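Local coordinates for protein glutathione-specific gamma-glutamylcyclotransferase (Saccharomyces cerevisiae S288c, PDB 5HWK) that cleaves glutathione, and not other gamma-glutamyl peptides, into 5-oxo-L-proline and the dipeptide Cys-Gly, at residues I31-A36 with D89-G94; T69-N74 with V171-V176. One frame throughout, in Å; residues are numbered along the deposited sequence.

How the contacts relate
Reading from the N terminus, the chain passes 31-36, where strand 26-33 hands over to strand 35-40, then 69-74 in helix 69-78, then 89-94 at the start of strand 91-99, and finally 171-176 just before helix 176-185. Contact 1 closes a loop of 52 residues between its segments, and contact 2 one of 96. Their segments alternate along the chain, so the two closures cross. Contact 1 joins neighbouring strands of the six-stranded antiparallel sheet at its junction with the three-stranded one; contact 2 ties a helix to a surface loop. Their centres are about 17 Å apart and their nearest atoms about 7 Å, without touching.

Contact 1: I31-A36 with D89-G94; sequences IIHGFA and DLVTIG
Ile32 and Thr92 form the antiparallel hydrogen-bonded pair of this contact, flanked by the non-hydrogen-bonded pairs Ile31-Ile93 and His33-Val91, and the short axes of strands 31-33 and 91-94 run at 144° to each other, 4.5 Å apart at closest. The central pair is bonded in both directions, Ile32 N to Thr92 O and Thr92 N to Ile32 O, each 2.8 Å. Beyond His33 the pairing ends in a turn: Gly34 N still reaches Leu90 O at 3.0 Å, but from above the carbonyl plane. The same oxygen takes a CA-H...O contact from His33 CA at 3.1 Å. Gly34 has a positive phi (100°), and with it the chain turns so that the Phe35 carbonyl comes within reach of the Thr92 hydroxyl. There Thr92 OG1 donates to Phe35 O (2.9 Å), approaching well out of the carbonyl plane. The Thr92 hydroxyl stands beside its own backbone N (chi1 -63°), which carries it to the departing strand. Leu90 packs against the turn, its CB 3.6 Å from Phe35 O and its CD1 against Gly34 C. On the face bearing Ile31, His33 and Val91, the CG2 methyl of Ile31 touches both methyls of Val91, 3.7 Å from CG1, while the imidazole lies alongside Val91 with CE1 3.8 Å from CG2. That ring is held at both nitrogens, by Asp88 O and Glu129, and stacks on His127. On the other face Ile32 packs on Val126 and Leu128, close to Leu11 of the substrate site inferred by similarity. Backbone hydrogen bonds of Ile31 with Glu129 and His33 with His127 join strand 26-33 to 119-129 on its other edge, whereas Ala36 bonds to Ile60 as 35-40 leaves to pair with 54-61, and helix 62-65 covers Leu90 and Ala36.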
loop_
_atom_site.group_PDB
_atom_site.type_symbol
_atom_site.label_atom_id
_atom_site.label_comp_id
_atom_site.label_asym_id
_atom_site.label_seq_id
_atom_site.Cartn_x
_atom_site.Cartn_y
_atom_site.Cartn_z
ATOM N N ILE A 31 -3.450 -6.011 8.558
ATOM C CA ILE A 31 -4.385 -4.914 8.403
ATOM C C ILE A 31 -3.646 -3.677 8.889
ATOM O O ILE A 31 -3.353 -3.557 10.085
ATOM C CB ILE A 31 -5.660 -5.172 9.210
ATOM C CG1 ILE A 31 -6.309 -6.510 8.807
ATOM C CG2 ILE A 31 -6.614 -3.983 9.113
ATOM C CD1 ILE A 31 -7.506 -6.875 9.686
ATOM N N ILE A 32 -3.296 -2.787 7.972
ATOM C CA ILE A 32 -2.549 -1.576 8.285
ATOM C C ILE A 32 -3.561 -0.463 8.504
ATOM O O ILE A 32 -4.333 -0.136 7.598
ATOM C CB ILE A 32 -1.601 -1.226 7.126
ATOM C CG1 ILE A 32 -0.697 -2.416 6.765
ATOM C CG2 ILE A 32 -0.778 0.006 7.454
ATOM C CD1 ILE A 32 -0.036 -2.270 5.378
ATOM N N HIS A 33 -3.544 0.145 9.691
ATOM C CA HIS A 33 -4.458 1.239 9.980
ATOM C C HIS A 33 -3.795 2.573 9.708
ATOM O O HIS A 33 -2.570 2.702 9.789
ATOM C CB HIS A 33 -4.880 1.177 11.441
ATOM C CG HIS A 33 -5.810 0.053 11.730
ATOM N ND1 HIS A 33 -7.175 0.212 11.788
ATOM C CD2 HIS A 33 -5.570 -1.259 11.970
ATOM C CE1 HIS A 33 -7.737 -0.951 12.070
ATOM N NE2 HIS A 33 -6.786 -1.860 12.179
ATOM N N GLY A 34 -4.610 3.562 9.332
ATOM C CA GLY A 34 -4.146 4.921 9.225
ATOM C C GLY A 34 -3.825 5.395 7.817
ATOM O O GLY A 34 -3.421 6.557 7.658
ATOM N N PHE A 35 -3.972 4.543 6.789
ATOM C CA PHE A 35 -3.623 4.871 5.408
ATOM C C PHE A 35 -4.687 4.284 4.503
ATOM O O PHE A 35 -5.269 3.234 4.805
ATOM C CB PHE A 35 -2.274 4.238 5.039
ATOM C CG PHE A 35 -1.090 4.809 5.794
ATOM C CD1 PHE A 35 -0.695 4.298 7.038
ATOM C CD2 PHE A 35 -0.370 5.879 5.260
ATOM C CE1 PHE A 35 0.382 4.848 7.709
ATOM C CE2 PHE A 35 0.714 6.433 5.952
ATOM C CZ PHE A 35 1.090 5.915 7.157
ATOM N N ALA A 36 -4.929 4.948 3.378
ATOM C CA ALA A 36 -5.700 4.369 2.289
ATOM C C ALA A 36 -4.752 4.105 1.123
ATOM O O ALA A 36 -3.891 4.931 0.816
ATOM C CB ALA A 36 -6.734 5.383 1.785
ATOM N N ASP A 89 -9.958 4.214 11.506
ATOM C CA ASP A 89 -11.016 3.879 10.550
ATOM C C ASP A 89 -10.479 3.522 9.171
ATOM O O ASP A 89 -11.197 2.887 8.386
ATOM C CB ASP A 89 -12.026 5.026 10.422
ATOM C CG ASP A 89 -12.899 5.169 11.662
ATOM O OD1 ASP A 89 -12.903 4.233 12.498
ATOM O OD2 ASP A 89 -13.574 6.210 11.813
ATOM N N LEU A 90 -9.248 3.909 8.845
ATOM C CA LEU A 90 -8.678 3.595 7.543
ATOM C C LEU A 90 -7.932 2.285 7.647
ATOM O O LEU A 90 -7.128 2.086 8.557
ATOM C CB LEU A 90 -7.674 4.658 7.141
ATOM C CG LEU A 90 -8.192 6.029 6.797
ATOM C CD1 LEU A 90 -6.978 6.794 6.358
ATOM C CD2 LEU A 90 -9.173 5.889 5.672
ATOM N N VAL A 91 -8.152 1.415 6.683
ATOM C CA VAL A 91 -7.558 0.094 6.672
ATOM C C VAL A 91 -6.983 -0.115 5.273
ATOM O O VAL A 91 -7.680 0.119 4.262
ATOM C CB VAL A 91 -8.651 -0.957 6.940
ATOM C CG1 VAL A 91 -8.282 -2.306 6.316
ATOM C CG2 VAL A 91 -8.965 -1.050 8.429
ATOM N N THR A 92 -5.714 -0.539 5.203
ATOM C CA THR A 92 -5.106 -1.073 3.980
ATOM C C THR A 92 -4.601 -2.473 4.303
ATOM O O THR A 92 -3.836 -2.661 5.253
ATOM C CB THR A 92 -3.896 -0.233 3.498
ATOM O OG1 THR A 92 -4.304 1.100 3.157
ATOM C CG2 THR A 92 -3.250 -0.832 2.256
ATOM N N ILE A 93 -5.008 -3.451 3.514
ATOM C CA ILE A 93 -4.531 -4.819 3.685
ATOM C C ILE A 93 -3.189 -4.989 2.967
ATOM O O ILE A 93 -3.070 -4.694 1.769
ATOM C CB ILE A 93 -5.578 -5.813 3.159
ATOM C CG1 ILE A 93 -6.898 -5.620 3.908
ATOM C CG2 ILE A 93 -5.068 -7.250 3.300
ATOM N N GLY A 94 -2.176 -5.441 3.700
ATOM C CA GLY A 94 -0.836 -5.575 3.153
ATOM C C GLY A 94 -0.044 -6.587 3.973
ATOM O O GLY A 94 -0.597 -7.557 4.494
#

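Contact 2: T69-N74 with V171-V176; sequences TAFLKN and VGPETV
Pro173 makes the apolar contact, with Phe71 and Ala70 of helix 69-78. The ring of Phe71 has CE1 3.6 Å from Pro173 CD, and its CD1 is 3.8 Å from Pro173 CB. Because Pro173 CB lies in the ring plane and CD near it, the pyrrolidine meets the phenyl edge; the two side chains cross at about a right angle. With CG beside the backbone N (chi1 -70°), the aromatic end comes nearer the loop than its CB direction alone would suggest. Ala70 CB touches Pro173 CG at 3.9 Å, one turn of helix before Asn74. The peptide bond between Gly172 and Pro173 is cis, and Gly172 C also lies near the plane of the Phe71 ring, at its edge, 4.2 Å from CE1.

In fold terms, the helix meets the loop that follows strand 154-163 and leads into helix 176-185, whose N-cap is Thr175. The site is on the surface, away from the annotated substrate and catalytic residues. Trp40 of strand 35-40 touches both segments, through Pro173 and Asn74, and its ring meets that of Phe71 with their planes at about 40°.

The polar link is indirect. Asn74 ND2 stands 4.1 Å from Glu174 O, and one water spans that gap: it accepts from Asn74 ND2 (2.9 Å) and donates to Glu174 O (2.7 Å). The amide is held at its other end as well, since Asn74 OD1 accepts from Arg38 NE. The Glu174 carboxylate has partners of its own: OE1 forms a salt bridge with Arg55 NE and a hydrogen bond with Thr179 OG1.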
loop_
_atom_site.group_PDB
_atom_site.type_symbol
_atom_site.label_atom_id
_atom_site.label_comp_id
_atom_site.label_asym_id
_atom_site.label_seq_id
_atom_site.Cartn_x
_atom_site.Cartn_y
_atom_site.Cartn_z
ATOM N N THR A 69 -11.159 17.851 0.649
ATOM C CA THR A 69 -12.505 17.305 0.534
ATOM C C THR A 69 -12.580 16.171 -0.474
ATOM O O THR A 69 -13.243 15.159 -0.222
ATOM C CB THR A 69 -13.488 18.406 0.151
ATOM O OG1 THR A 69 -13.469 19.420 1.164
ATOM C CG2 THR A 69 -14.899 17.838 0.061
ATOM N N ALA A 70 -11.896 16.309 -1.616
ATOM C CA ALA A 70 -11.977 15.263 -2.636
ATOM C C ALA A 70 -11.381 13.951 -2.140
ATOM O O ALA A 70 -11.887 12.868 -2.474
ATOM C CB ALA A 70 -11.249 15.682 -3.910
ATOM N N PHE A 71 -10.273 14.014 -1.386
ATOM C CA PHE A 71 -9.719 12.775 -0.842
ATOM C C PHE A 71 -10.689 12.152 0.154
ATOM O O PHE A 71 -10.916 10.930 0.138
ATOM C CB PHE A 71 -8.377 12.992 -0.129
ATOM C CG PHE A 71 -7.214 13.340 -1.013
ATOM C CD1 PHE A 71 -7.343 13.476 -2.377
ATOM C CD2 PHE A 71 -5.969 13.532 -0.450
ATOM C CE1 PHE A 71 -6.253 13.810 -3.155
ATOM C CE2 PHE A 71 -4.867 13.858 -1.242
ATOM C CZ PHE A 71 -5.014 13.983 -2.591
ATOM N N LEU A 72 -11.272 12.977 1.041
ATOM C CA LEU A 72 -12.149 12.450 2.083
ATOM C C LEU A 72 -13.406 11.824 1.476
ATOM O O LEU A 72 -13.832 10.731 1.880
ATOM C CB LEU A 72 -12.482 13.564 3.076
ATOM C CG LEU A 72 -13.262 13.160 4.325
ATOM C CD1 LEU A 72 -12.631 11.997 5.073
ATOM C CD2 LEU A 72 -13.422 14.357 5.281
ATOM N N LYS A 73 -14.015 12.488 0.492
ATOM C CA LYS A 73 -15.179 11.886 -0.138
ATOM C C LYS A 73 -14.829 10.580 -0.838
ATOM O O LYS A 73 -15.608 9.620 -0.801
ATOM C CB LYS A 73 -15.805 12.860 -1.111
ATOM C CG LYS A 73 -16.652 13.842 -0.336
ATOM C CD LYS A 73 -17.243 14.911 -1.225
ATOM C CE LYS A 73 -18.054 15.904 -0.387
ATOM N NZ LYS A 73 -19.339 15.338 0.116
ATOM N N ASN A 74 -13.640 10.503 -1.430
ATOM C CA ASN A 74 -13.257 9.287 -2.143
ATOM C C ASN A 74 -13.005 8.146 -1.155
ATOM O O ASN A 74 -13.414 7.004 -1.386
ATOM C CB ASN A 74 -12.018 9.567 -2.972
ATOM C CG ASN A 74 -11.509 8.352 -3.626
ATOM O OD1 ASN A 74 -10.888 7.507 -2.972
ATOM N ND2 ASN A 74 -11.766 8.213 -4.911
ATOM N N VAL A 171 -0.860 11.588 -9.138
ATOM C CA VAL A 171 -1.912 11.971 -10.079
ATOM C C VAL A 171 -3.269 12.063 -9.402
ATOM O O VAL A 171 -4.273 12.280 -10.078
ATOM C CB VAL A 171 -1.981 11.040 -11.311
ATOM C CG1 VAL A 171 -0.779 11.178 -12.166
ATOM C CG2 VAL A 171 -2.006 9.634 -10.902
ATOM N N GLY A 172 -3.335 11.872 -8.082
ATOM C CA GLY A 172 -4.624 11.863 -7.410
ATOM C C GLY A 172 -5.092 13.291 -7.195
ATOM O O GLY A 172 -4.330 14.266 -7.359
ATOM N N PRO A 173 -6.382 13.461 -6.818
ATOM C CA PRO A 173 -7.387 12.407 -6.776
ATOM C C PRO A 173 -7.825 12.082 -8.204
ATOM O O PRO A 173 -7.760 12.913 -9.116
ATOM C CB PRO A 173 -8.527 13.049 -5.990
ATOM C CG PRO A 173 -8.432 14.492 -6.349
ATOM C CD PRO A 173 -6.963 14.791 -6.523
ATOM N N GLU A 174 -8.216 10.852 -8.402
ATOM C CA GLU A 174 -8.723 10.406 -9.674
ATOM C C GLU A 174 -9.857 9.446 -9.378
ATOM O O GLU A 174 -9.771 8.687 -8.409
ATOM C CB GLU A 174 -7.573 9.680 -10.359
ATOM C CG GLU A 174 -7.643 9.615 -11.835
ATOM C CD GLU A 174 -6.354 9.144 -12.507
ATOM O OE1 GLU A 174 -5.949 8.011 -12.233
ATOM O OE2 GLU A 174 -5.784 9.884 -13.326
ATOM N N THR A 175 -10.923 9.486 -10.181
ATOM C CA THR A 175 -12.013 8.535 -10.001
ATOM C C THR A 175 -11.600 7.152 -10.507
ATOM O O THR A 175 -10.650 6.995 -11.290
ATOM C CB THR A 175 -13.250 8.958 -10.787
ATOM O OG1 THR A 175 -12.951 8.819 -12.174
ATOM C CG2 THR A 175 -13.649 10.419 -10.486
ATOM N N VAL A 176 -12.307 6.124 -10.032
ATOM C CA VAL A 176 -12.039 4.767 -10.515
ATOM C C VAL A 176 -12.164 4.691 -12.035
ATOM O O VAL A 176 -11.343 4.043 -12.709
ATOM C CB VAL A 176 -12.968 3.772 -9.809
ATOM C CG1 VAL A 176 -13.146 2.524 -10.612
ATOM C CG2 VAL A 176 -12.391 3.441 -8.446
HETATM O O HOH W 1 -10.843 6.601 -7.160
#